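Local coordinates for protein glycosyl hydrolase family 26 (Bacteroides ovatus, PDB 4ZXO) that hydrolyses beta-mannans such as galactomannan, acting as a beta-mannanase of glycoside hydrolase family 26, at residues F239-S242 with Q243-Q247; N249-L252 with T253-T256; S279-W282 with T283-L287; L287-I290 with E291-L295. All coordinates share one frame; numbering follows the deposited sequence.

Contact 1 (F239-S242 with Q243-Q247)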
loop_
_atom_site.group_PDB
_atom_site.type_symbol
_atom_site.label_atom_id
_atom_site.label_comp_id
_atom_site.label_asym_id
_atom_site.label_seq_id
_atom_site.Cartn_x
_atom_site.Cartn_y
_atom_site.Cartn_z
ATOM N N PHE A 239 -18.107 5.359 -2.632
ATOM C CA PHE A 239 -19.268 4.686 -3.180
ATOM C C PHE A 239 -20.371 5.681 -3.406
ATOM O O PHE A 239 -21.080 5.608 -4.419
ATOM C CB PHE A 239 -19.733 3.529 -2.258
ATOM C CG PHE A 239 -18.728 2.466 -2.178
ATOM C CD1 PHE A 239 -18.523 1.648 -3.279
ATOM C CD2 PHE A 239 -17.909 2.337 -1.079
ATOM C CE1 PHE A 239 -17.513 0.654 -3.260
ATOM C CE2 PHE A 239 -16.925 1.328 -1.039
ATOM C CZ PHE A 239 -16.710 0.515 -2.135
ATOM N N GLU A 240 -20.505 6.618 -2.486
ATOM C CA GLU A 240 -21.395 7.773 -2.658
ATOM C C GLU A 240 -20.652 9.003 -2.125
ATOM O O GLU A 240 -19.956 8.911 -1.124
ATOM C CB GLU A 240 -22.714 7.534 -1.927
ATOM C CG GLU A 240 -23.738 8.629 -2.152
ATOM C CD GLU A 240 -23.659 9.731 -1.131
ATOM O OE1 GLU A 240 -23.207 9.473 0.014
ATOM O OE2 GLU A 240 -24.026 10.868 -1.500
ATOM N N ARG A 241 -20.767 10.138 -2.800
ATOM C CA ARG A 241 -19.841 11.218 -2.500
ATOM C C ARG A 241 -19.968 11.768 -1.083
ATOM O O ARG A 241 -18.949 11.962 -0.424
ATOM C CB ARG A 241 -20.037 12.350 -3.484
ATOM C CG ARG A 241 -19.096 13.509 -3.284
ATOM C CD ARG A 241 -19.271 14.546 -4.394
ATOM N NE ARG A 241 -18.271 15.586 -4.232
ATOM C CZ ARG A 241 -18.436 16.663 -3.474
ATOM N NH1 ARG A 241 -19.576 16.827 -2.793
ATOM N NH2 ARG A 241 -17.478 17.585 -3.417
ATOM N N SER A 242 -21.189 12.066 -0.622
ATOM C CA SER A 242 -21.324 12.656 0.713
ATOM C C SER A 242 -20.778 11.713 1.805
ATOM O O SER A 242 -20.078 12.130 2.748
ATOM C CB SER A 242 -22.799 13.012 0.987
ATOM O OG SER A 242 -23.602 11.832 1.120
ATOM N N GLN A 243 -21.082 10.429 1.663
ATOM C CA GLN A 243 -20.660 9.456 2.647
ATOM C C GLN A 243 -19.132 9.353 2.618
ATOM O O GLN A 243 -18.465 9.249 3.657
ATOM C CB GLN A 243 -21.290 8.087 2.364
ATOM C CG GLN A 243 -21.265 7.168 3.573
ATOM C CD GLN A 243 -22.109 7.697 4.745
ATOM O OE1 GLN A 243 -23.068 8.457 4.553
ATOM N NE2 GLN A 243 -21.730 7.315 5.963
ATOM N N TYR A 244 -18.568 9.338 1.416
ATOM C CA TYR A 244 -17.107 9.284 1.278
ATOM C C TYR A 244 -16.434 10.462 1.974
ATOM O O TYR A 244 -15.429 10.293 2.662
ATOM C CB TYR A 244 -16.735 9.266 -0.194
ATOM C CG TYR A 244 -15.254 9.309 -0.514
ATOM C CD1 TYR A 244 -14.395 8.233 -0.244
ATOM C CD2 TYR A 244 -14.707 10.420 -1.136
ATOM C CE1 TYR A 244 -13.051 8.288 -0.588
ATOM C CE2 TYR A 244 -13.346 10.496 -1.483
ATOM C CZ TYR A 244 -12.542 9.408 -1.232
ATOM O OH TYR A 244 -11.211 9.444 -1.589
ATOM N N ILE A 245 -16.963 11.670 1.767
ATOM C CA ILE A 245 -16.366 12.844 2.391
ATOM C C ILE A 245 -16.432 12.700 3.912
ATOM O O ILE A 245 -15.446 12.938 4.577
ATOM C CB ILE A 245 -17.057 14.147 1.895
ATOM C CG1 ILE A 245 -16.615 14.389 0.450
ATOM C CG2 ILE A 245 -16.603 15.348 2.705
ATOM C CD1 ILE A 245 -17.453 15.406 -0.265
ATOM N N LYS A 246 -17.572 12.261 4.440
ATOM C CA LYS A 246 -17.715 12.053 5.885
ATOM C C LYS A 246 -16.732 10.967 6.381
ATOM O O LYS A 246 -16.012 11.143 7.357
ATOM C CB LYS A 246 -19.178 11.664 6.238
ATOM C CG LYS A 246 -19.412 11.225 7.683
ATOM C CD LYS A 246 -20.922 11.202 8.077
ATOM C CE LYS A 246 -21.137 10.804 9.594
ATOM N NZ LYS A 246 -22.473 11.231 10.273
ATOM N N GLN A 247 -16.750 9.822 5.722
ATOM C CA GLN A 247 -15.970 8.706 6.204
ATOM C C GLN A 247 -14.484 8.886 5.991
ATOM O O GLN A 247 -13.688 8.468 6.868
ATOM C CB GLN A 247 -16.407 7.441 5.513
ATOM C CG GLN A 247 -17.820 7.021 5.923
ATOM C CD GLN A 247 -17.925 6.688 7.412
ATOM O OE1 GLN A 247 -16.970 6.201 8.006
ATOM N NE2 GLN A 247 -19.103 6.953 8.021
#
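The N-terminal cap of helix 241-262 shows how a single carboxylate can close the first turn of a helix, here with Glu240 reaching Gln243. Glu240 OE1 accepts from Gln243 N at 2.9 Å, on the syn side of the oxygen but 35° out of the carboxylate plane. The other oxygen, Glu240 OE2, takes a longer and weak bond from Ser242 N at 3.2 Å, so two backbone amides of the first turn find an acceptor on one side chain. The negative charge at this helix start would probably be stabilised by the helix dipole. Beneath the cap the regular bonds begin, with Tyr244 N giving to Glu240 O at 2.9 Å.

Arg241, the first residue of the helix, stretches along to Ile245, one turn further on. With CG anti to the backbone N (chi1 -178°) and the chain extended as far as NE, the guanidinium is carried to the isoleucine, and Ile245 CD1 sits over the centre of one guanidinium face, 3.6 Å from Arg241 CZ. The methyl covers the flat group without competing for its N-H groups.

Those groups serve the next helix: Arg241 NE and NH2 bond to Thr285 OG1 and Gly284 O of helix 281-290, while Tyr244 touches Leu286 there and bonds through OH to Thr271 at the end of strand 266-271.

Contact 2 (N249-L252 with T253-T256)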
loop_
_atom_site.group_PDB
_atom_site.type_symbol
_atom_site.label_atom_id
_atom_site.label_comp_id
_atom_site.label_asym_id
_atom_site.label_seq_id
_atom_site.Cartn_x
_atom_site.Cartn_y
_atom_site.Cartn_z
ATOM N N ASN A 249 -12.930 11.950 5.890
ATOM C CA ASN A 249 -12.545 12.851 6.959
ATOM C C ASN A 249 -12.459 12.143 8.309
ATOM O O ASN A 249 -11.537 12.403 9.080
ATOM C CB ASN A 249 -13.519 14.024 7.079
ATOM C CG ASN A 249 -13.174 15.162 6.122
ATOM O OD1 ASN A 249 -12.112 15.799 6.231
ATOM N ND2 ASN A 249 -14.037 15.393 5.165
ATOM N N LYS A 250 -13.441 11.301 8.628
ATOM C CA LYS A 250 -13.417 10.576 9.874
ATOM C C LYS A 250 -12.136 9.727 9.986
ATOM O O LYS A 250 -11.446 9.769 11.021
ATOM C CB LYS A 250 -14.634 9.668 9.981
ATOM C CG LYS A 250 -14.683 8.911 11.269
ATOM C CD LYS A 250 -15.669 7.722 11.139
ATOM C CE LYS A 250 -14.975 6.540 10.474
ATOM N NZ LYS A 250 -15.906 5.389 10.269
ATOM N N MET A 251 -11.815 8.945 8.945
ATOM C CA MET A 251 -10.627 8.101 9.074
ATOM C C MET A 251 -9.333 8.892 9.087
ATOM O O MET A 251 -8.416 8.519 9.818
ATOM C CB MET A 251 -10.548 7.087 7.914
ATOM C CG MET A 251 -11.607 6.005 7.975
ATOM S SD MET A 251 -11.875 5.213 9.602
ATOM C CE MET A 251 -10.223 4.559 9.906
ATOM N N LEU A 252 -9.218 9.957 8.281
ATOM C CA LEU A 252 -7.966 10.696 8.328
ATOM C C LEU A 252 -7.807 11.462 9.651
ATOM O O LEU A 252 -6.671 11.641 10.093
ATOM C CB LEU A 252 -7.880 11.656 7.136
ATOM C CG LEU A 252 -7.929 10.884 5.804
ATOM C CD1 LEU A 252 -7.681 11.875 4.628
ATOM C CD2 LEU A 252 -6.938 9.699 5.788
ATOM N N THR A 253 -8.916 11.887 10.277
ATOM C CA THR A 253 -8.863 12.469 11.620
ATOM C C THR A 253 -8.338 11.413 12.613
ATOM O O THR A 253 -7.480 11.679 13.479
ATOM C CB THR A 253 -10.266 12.983 12.006
ATOM O OG1 THR A 253 -10.549 14.096 11.135
ATOM C CG2 THR A 253 -10.324 13.484 13.477
ATOM N N ILE A 254 -8.874 10.202 12.511
ATOM C CA ILE A 254 -8.398 9.095 13.350
ATOM C C ILE A 254 -6.912 8.826 13.125
ATOM O O ILE A 254 -6.149 8.739 14.091
ATOM C CB ILE A 254 -9.211 7.831 13.081
ATOM C CG1 ILE A 254 -10.582 7.964 13.741
ATOM C CG2 ILE A 254 -8.473 6.546 13.591
ATOM C CD1 ILE A 254 -11.584 6.927 13.247
ATOM N N LEU A 255 -6.485 8.763 11.866
ATOM C CA LEU A 255 -5.077 8.543 11.547
ATOM C C LEU A 255 -4.193 9.637 12.107
ATOM O O LEU A 255 -3.143 9.343 12.701
ATOM C CB LEU A 255 -4.809 8.486 10.027
ATOM C CG LEU A 255 -5.262 7.263 9.279
ATOM C CD1 LEU A 255 -4.687 7.259 7.898
ATOM C CD2 LEU A 255 -4.887 5.998 9.997
ATOM N N THR A 256 -4.599 10.889 11.922
ATOM C CA THR A 256 -3.793 12.005 12.409
ATOM C C THR A 256 -3.652 11.925 13.945
ATOM O O THR A 256 -2.532 12.068 14.489
ATOM C CB THR A 256 -4.415 13.339 11.953
ATOM O OG1 THR A 256 -4.525 13.325 10.509
ATOM C CG2 THR A 256 -3.580 14.534 12.350
#
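Ile254 leans back along helix 241-262 onto Lys250 and Met251, and its chain can be followed outward atom by atom. CB lies 3.4 Å from Met251 O; CG1, placed beside the backbone N (chi1 -75°), runs past Lys250 O at the same separation. At the tip, Ile254 CD1 passes Lys250 O at 3.6 Å, meets Met251 SD at 4.0 Å and stands alongside Lys250 CG, the two chains pointing the same way. The lysine's NZ goes on to a salt bridge with Asp214 and a hydrogen bond with Gln247.

Two threonines turn their hydroxyls back to the helix backbone. Thr253 OG1 gives to Asn249 O at 2.8 Å and Thr256 OG1 to Leu252 O at 2.8 Å. Each carbonyl also takes the amide of the same threonine, from the opposite face of its plane, so every such oxygen is gripped twice. A valine in place of Thr256 would probably leave Leu252 O with its amide bond but without the second donor on its other face.

Leu252 CD2 and Leu255 CD1 touch at 3.9 Å on the buried side, where both leucines rest on Thr234 of strand 231-235. Ile254 packs on Val216 and Tyr219 of helix 216-219, and Thr256 reaches Ile266 of strand 266-271.

Contact 3 (S279-W282 with T283-L287)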
loop_
_atom_site.group_PDB
_atom_site.type_symbol
_atom_site.label_atom_id
_atom_site.label_comp_id
_atom_site.label_asym_id
_atom_site.label_seq_id
_atom_site.Cartn_x
_atom_site.Cartn_y
_atom_site.Cartn_z
ATOM N N SER A 279 -16.205 14.135 -13.476
ATOM C CA SER A 279 -15.129 14.743 -14.244
ATOM C C SER A 279 -14.264 15.693 -13.377
ATOM O O SER A 279 -13.131 16.086 -13.796
ATOM C CB SER A 279 -15.710 15.471 -15.433
ATOM O OG SER A 279 -16.431 16.618 -15.020
ATOM N N LEU A 280 -14.770 16.042 -12.186
ATOM C CA LEU A 280 -14.064 16.951 -11.265
ATOM C C LEU A 280 -13.706 16.251 -9.972
ATOM O O LEU A 280 -13.571 16.900 -8.942
ATOM C CB LEU A 280 -14.918 18.176 -10.938
ATOM C CG LEU A 280 -15.271 19.072 -12.130
ATOM C CD1 LEU A 280 -16.161 20.201 -11.695
ATOM C CD2 LEU A 280 -13.998 19.627 -12.734
ATOM N N TRP A 281 -13.540 14.932 -10.022
ATOM C CA TRP A 281 -13.344 14.193 -8.754
ATOM C C TRP A 281 -12.089 14.603 -8.020
ATOM O O TRP A 281 -12.097 14.742 -6.794
ATOM C CB TRP A 281 -13.289 12.678 -8.970
ATOM C CG TRP A 281 -13.352 11.914 -7.677
ATOM C CD1 TRP A 281 -14.444 11.778 -6.872
ATOM C CD2 TRP A 281 -12.300 11.192 -7.055
ATOM N NE1 TRP A 281 -14.138 11.033 -5.779
ATOM C CE2 TRP A 281 -12.821 10.652 -5.858
ATOM C CE3 TRP A 281 -10.950 10.971 -7.372
ATOM C CZ2 TRP A 281 -12.049 9.888 -4.973
ATOM C CZ3 TRP A 281 -10.161 10.170 -6.477
ATOM C CH2 TRP A 281 -10.744 9.634 -5.301
ATOM N N TRP A 282 -11.011 14.804 -8.770
ATOM C CA TRP A 282 -9.683 15.017 -8.162
ATOM C C TRP A 282 -9.599 16.334 -7.391
ATOM O O TRP A 282 -9.177 16.344 -6.224
ATOM C CB TRP A 282 -8.601 14.974 -9.259
ATOM C CG TRP A 282 -8.647 13.687 -9.996
ATOM C CD1 TRP A 282 -9.265 13.438 -11.193
ATOM C CD2 TRP A 282 -8.165 12.429 -9.528
ATOM N NE1 TRP A 282 -9.182 12.090 -11.506
ATOM C CE2 TRP A 282 -8.469 11.455 -10.518
ATOM C CE3 TRP A 282 -7.450 12.042 -8.399
ATOM C CZ2 TRP A 282 -8.154 10.108 -10.373
ATOM C CZ3 TRP A 282 -7.102 10.702 -8.263
ATOM C CH2 TRP A 282 -7.468 9.749 -9.254
ATOM N N THR A 283 -9.989 17.450 -8.031
ATOM C CA THR A 283 -9.945 18.733 -7.326
ATOM C C THR A 283 -11.198 19.040 -6.580
ATOM O O THR A 283 -11.194 19.858 -5.657
ATOM C CB THR A 283 -9.686 19.944 -8.268
ATOM O OG1 THR A 283 -10.765 20.084 -9.223
ATOM C CG2 THR A 283 -8.361 19.732 -8.999
ATOM N N GLY A 284 -12.286 18.399 -6.962
ATOM C CA GLY A 284 -13.546 18.755 -6.348
ATOM C C GLY A 284 -13.960 17.898 -5.180
ATOM O O GLY A 284 -14.782 18.305 -4.384
ATOM N N THR A 285 -13.416 16.696 -5.099
ATOM C CA THR A 285 -13.732 15.787 -3.976
ATOM C C THR A 285 -12.474 15.357 -3.219
ATOM O O THR A 285 -12.374 15.578 -2.026
ATOM C CB THR A 285 -14.483 14.557 -4.484
ATOM O OG1 THR A 285 -15.706 15.000 -5.074
ATOM C CG2 THR A 285 -14.858 13.622 -3.360
ATOM N N LEU A 286 -11.506 14.752 -3.901
ATOM C CA LEU A 286 -10.368 14.192 -3.168
ATOM C C LEU A 286 -9.466 15.265 -2.521
ATOM O O LEU A 286 -9.156 15.220 -1.307
ATOM C CB LEU A 286 -9.529 13.340 -4.113
ATOM C CG LEU A 286 -8.328 12.670 -3.453
ATOM C CD1 LEU A 286 -8.661 11.635 -2.394
ATOM C CD2 LEU A 286 -7.385 12.004 -4.464
ATOM N N LEU A 287 -9.001 16.208 -3.324
ATOM C CA LEU A 287 -8.017 17.199 -2.818
ATOM C C LEU A 287 -8.537 18.009 -1.643
ATOM O O LEU A 287 -7.826 18.165 -0.654
ATOM C CB LEU A 287 -7.582 18.108 -3.954
ATOM C CG LEU A 287 -6.432 19.084 -3.587
ATOM C CD1 LEU A 287 -5.156 18.365 -3.057
ATOM C CD2 LEU A 287 -6.059 19.968 -4.779
HETATM O O HOH W 1 -15.979 16.295 -7.435
#
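The first turns of helix 281-290 widen into a pi-type turn at residues 283-286, and Trp281 O, accepting from two amides, marks the change. Leu286 N gives to it at 3.0 Å, nearly in line with the carbonyl, whereas Thr285 N, at 2.9 Å, comes from 44° above the carbonyl plane. Leu287 N then bonds to Trp282 O, again five residues back. Gly284, within the wide turn, gives its N to Leu280 O, and a beta carbon at this position would run into that same oxygen.

The side chain of Leu286 fills the angle between two indoles. Its CB lies over the face of the six-membered ring of Trp281, 4.1 Å from the centroid and 14° off the normal, while its CD2 is 3.9 Å from Trp282 CE3. Trp281 CE3 in turn sits over the centre of the Trp282 ring. Trp281 CG is anti to the backbone N (chi1 -169°), bringing NE1 to 3.6 Å from Thr285 CG2 and letting it bond to Gln238 OE1. A leucine in place of Trp281 would probably leave Gln238 without this donor and open a gap beneath Leu286.

Thr285 OG1, already bonded to Arg241 NE, lies 2.7 Å from a water, and this water gives a weak bond to Leu280 O.

Contact 4 (L287-I290 with E291-L295)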
loop_
_atom_site.group_PDB
_atom_site.type_symbol
_atom_site.label_atom_id
_atom_site.label_comp_id
_atom_site.label_asym_id
_atom_site.label_seq_id
_atom_site.Cartn_x
_atom_site.Cartn_y
_atom_site.Cartn_z
ATOM N N LEU A 287 -9.001 16.208 -3.324
ATOM C CA LEU A 287 -8.017 17.199 -2.818
ATOM C C LEU A 287 -8.537 18.009 -1.643
ATOM O O LEU A 287 -7.826 18.165 -0.654
ATOM C CB LEU A 287 -7.582 18.108 -3.954
ATOM C CG LEU A 287 -6.432 19.084 -3.587
ATOM C CD1 LEU A 287 -5.156 18.365 -3.057
ATOM C CD2 LEU A 287 -6.059 19.968 -4.779
ATOM N N PRO A 288 -9.792 18.479 -1.697
ATOM C CA PRO A 288 -10.212 19.284 -0.524
ATOM C C PRO A 288 -10.264 18.508 0.769
ATOM O O PRO A 288 -10.115 19.120 1.828
ATOM C CB PRO A 288 -11.621 19.763 -0.881
ATOM C CG PRO A 288 -11.650 19.760 -2.410
ATOM C CD PRO A 288 -10.761 18.553 -2.817
ATOM N N VAL A 289 -10.399 17.185 0.695
ATOM C CA VAL A 289 -10.342 16.388 1.906
ATOM C C VAL A 289 -8.911 16.129 2.315
ATOM O O VAL A 289 -8.554 16.448 3.442
ATOM C CB VAL A 289 -11.068 15.036 1.755
ATOM C CG1 VAL A 289 -10.925 14.218 3.048
ATOM C CG2 VAL A 289 -12.542 15.287 1.470
ATOM N N ILE A 290 -8.082 15.588 1.413
ATOM C CA ILE A 290 -6.781 15.103 1.856
ATOM C C ILE A 290 -5.827 16.243 2.201
ATOM O O ILE A 290 -4.946 16.054 3.032
ATOM C CB ILE A 290 -6.105 14.143 0.839
ATOM C CG1 ILE A 290 -5.811 14.824 -0.487
ATOM C CG2 ILE A 290 -6.978 12.899 0.613
ATOM C CD1 ILE A 290 -5.031 13.941 -1.438
ATOM N N GLU A 291 -6.020 17.431 1.625
ATOM C CA GLU A 291 -5.076 18.519 1.883
ATOM C C GLU A 291 -5.142 19.026 3.302
ATOM O O GLU A 291 -4.235 19.763 3.721
ATOM C CB GLU A 291 -5.297 19.676 0.918
ATOM C CG GLU A 291 -6.587 20.435 1.161
ATOM C CD GLU A 291 -6.835 21.510 0.102
ATOM O OE1 GLU A 291 -5.893 21.792 -0.680
ATOM O OE2 GLU A 291 -7.951 22.072 0.050
ATOM N N LYS A 292 -6.164 18.611 4.047
ATOM C CA LYS A 292 -6.318 19.034 5.442
ATOM C C LYS A 292 -5.515 18.167 6.426
ATOM O O LYS A 292 -5.511 18.419 7.623
ATOM C CB LYS A 292 -7.803 18.995 5.843
ATOM C CG LYS A 292 -8.749 19.830 4.968
ATOM C CD LYS A 292 -10.093 19.944 5.578
ATOM C CE LYS A 292 -10.827 18.646 5.638
ATOM N NZ LYS A 292 -12.154 18.871 6.357
ATOM N N TYR A 293 -4.841 17.140 5.917
ATOM C CA TYR A 293 -4.219 16.148 6.794
ATOM C C TYR A 293 -2.800 15.904 6.358
ATOM O O TYR A 293 -2.506 15.956 5.173
ATOM C CB TYR A 293 -4.995 14.818 6.754
ATOM C CG TYR A 293 -6.435 14.978 7.146
ATOM C CD1 TYR A 293 -6.814 15.004 8.511
ATOM C CD2 TYR A 293 -7.431 15.131 6.179
ATOM C CE1 TYR A 293 -8.113 15.157 8.863
ATOM C CE2 TYR A 293 -8.731 15.330 6.557
ATOM C CZ TYR A 293 -9.080 15.299 7.872
ATOM O OH TYR A 293 -10.404 15.482 8.261
ATOM N N PRO A 294 -1.924 15.580 7.318
ATOM C CA PRO A 294 -0.482 15.423 7.019
ATOM C C PRO A 294 -0.142 14.077 6.414
ATOM O O PRO A 294 0.685 13.340 6.933
ATOM C CB PRO A 294 0.189 15.602 8.386
ATOM C CG PRO A 294 -0.921 15.101 9.395
ATOM C CD PRO A 294 -2.243 15.474 8.763
ATOM N N LEU A 295 -0.789 13.749 5.317
ATOM C CA LEU A 295 -0.568 12.446 4.720
ATOM C C LEU A 295 0.802 12.361 4.080
ATOM O O LEU A 295 1.235 13.292 3.360
ATOM C CB LEU A 295 -1.583 12.161 3.614
ATOM C CG LEU A 295 -3.035 12.184 4.065
ATOM C CD1 LEU A 295 -3.892 11.742 2.865
ATOM C CD2 LEU A 295 -3.275 11.236 5.192
HETATM O O HOH W 2 -9.711 21.783 1.967
#
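Helix 281-290 ends in a type I beta turn from Ile290 to Tyr293, and the contact is a worked case of how a helix is brought to a close before a strand. Glu291 N still bonds to Leu287 O in helical fashion, at 3.0 Å. After that the spacing shortens: Lys292 N reaches Val289 O at 3.3 Å and Tyr293 N reaches Ile290 O at 3.1 Å, both donors lying well above the carbonyl planes.

Glu291 folds back over the last turn. Its CG stands between the backbone N and the carbonyl carbon (chi1 70°), a position that lays it 3.2 Å from Leu287 O and sends the extended chain back along Pro288. Each carboxylate oxygen has a partner: a water donates to Glu291 OE2 at 2.6 Å and to Pro288 O at 2.7 Å, while OE1 forms a salt bridge with Lys332. As a proline, Pro288 has no N-H for the preceding turn, and the helix kinks there.

The Tyr293 ring turns its edge to the helix end, with CD2 3.2 Å from Val289 O, and its OH bonds to Asn249 and Thr253 of helix 241-262. Pro294 centres an inverse gamma turn that swings the chain round, after which Leu295 CD1 packs against Ile290 CB at 3.8 Å, the two side chains crossing at about a right angle. Around this pair stand Leu268 and Ile27, from the strands flanking strand 295-300. Such a short turn from helix into parallel strand is the alpha-to-beta connection of a TIM barrel.

In the fold
The four contacts follow one another along two neighbouring helices of the barrel wall and the loop that leaves the second. Contacts 1 and 2 share helix 241-262, their centres 14 Å apart. Contacts 3 and 4 overlap at Leu287 and share helix 281-290; their centres are 12 Å apart. The helices belong to successive beta-alpha-beta units that have strand 266-271 in common. Contact 1 touches contact 3 and, by packing, contact 4; contact 2 meets contact 4 through the loop that follows helix 281-290, whereas contacts 2 and 3, about 19 Å apart between centres, do not touch. Joined in this way, the two helices cover adjoining parallel strands of the barrel, the framework that carries the active site in TIM-barrel hydrolases.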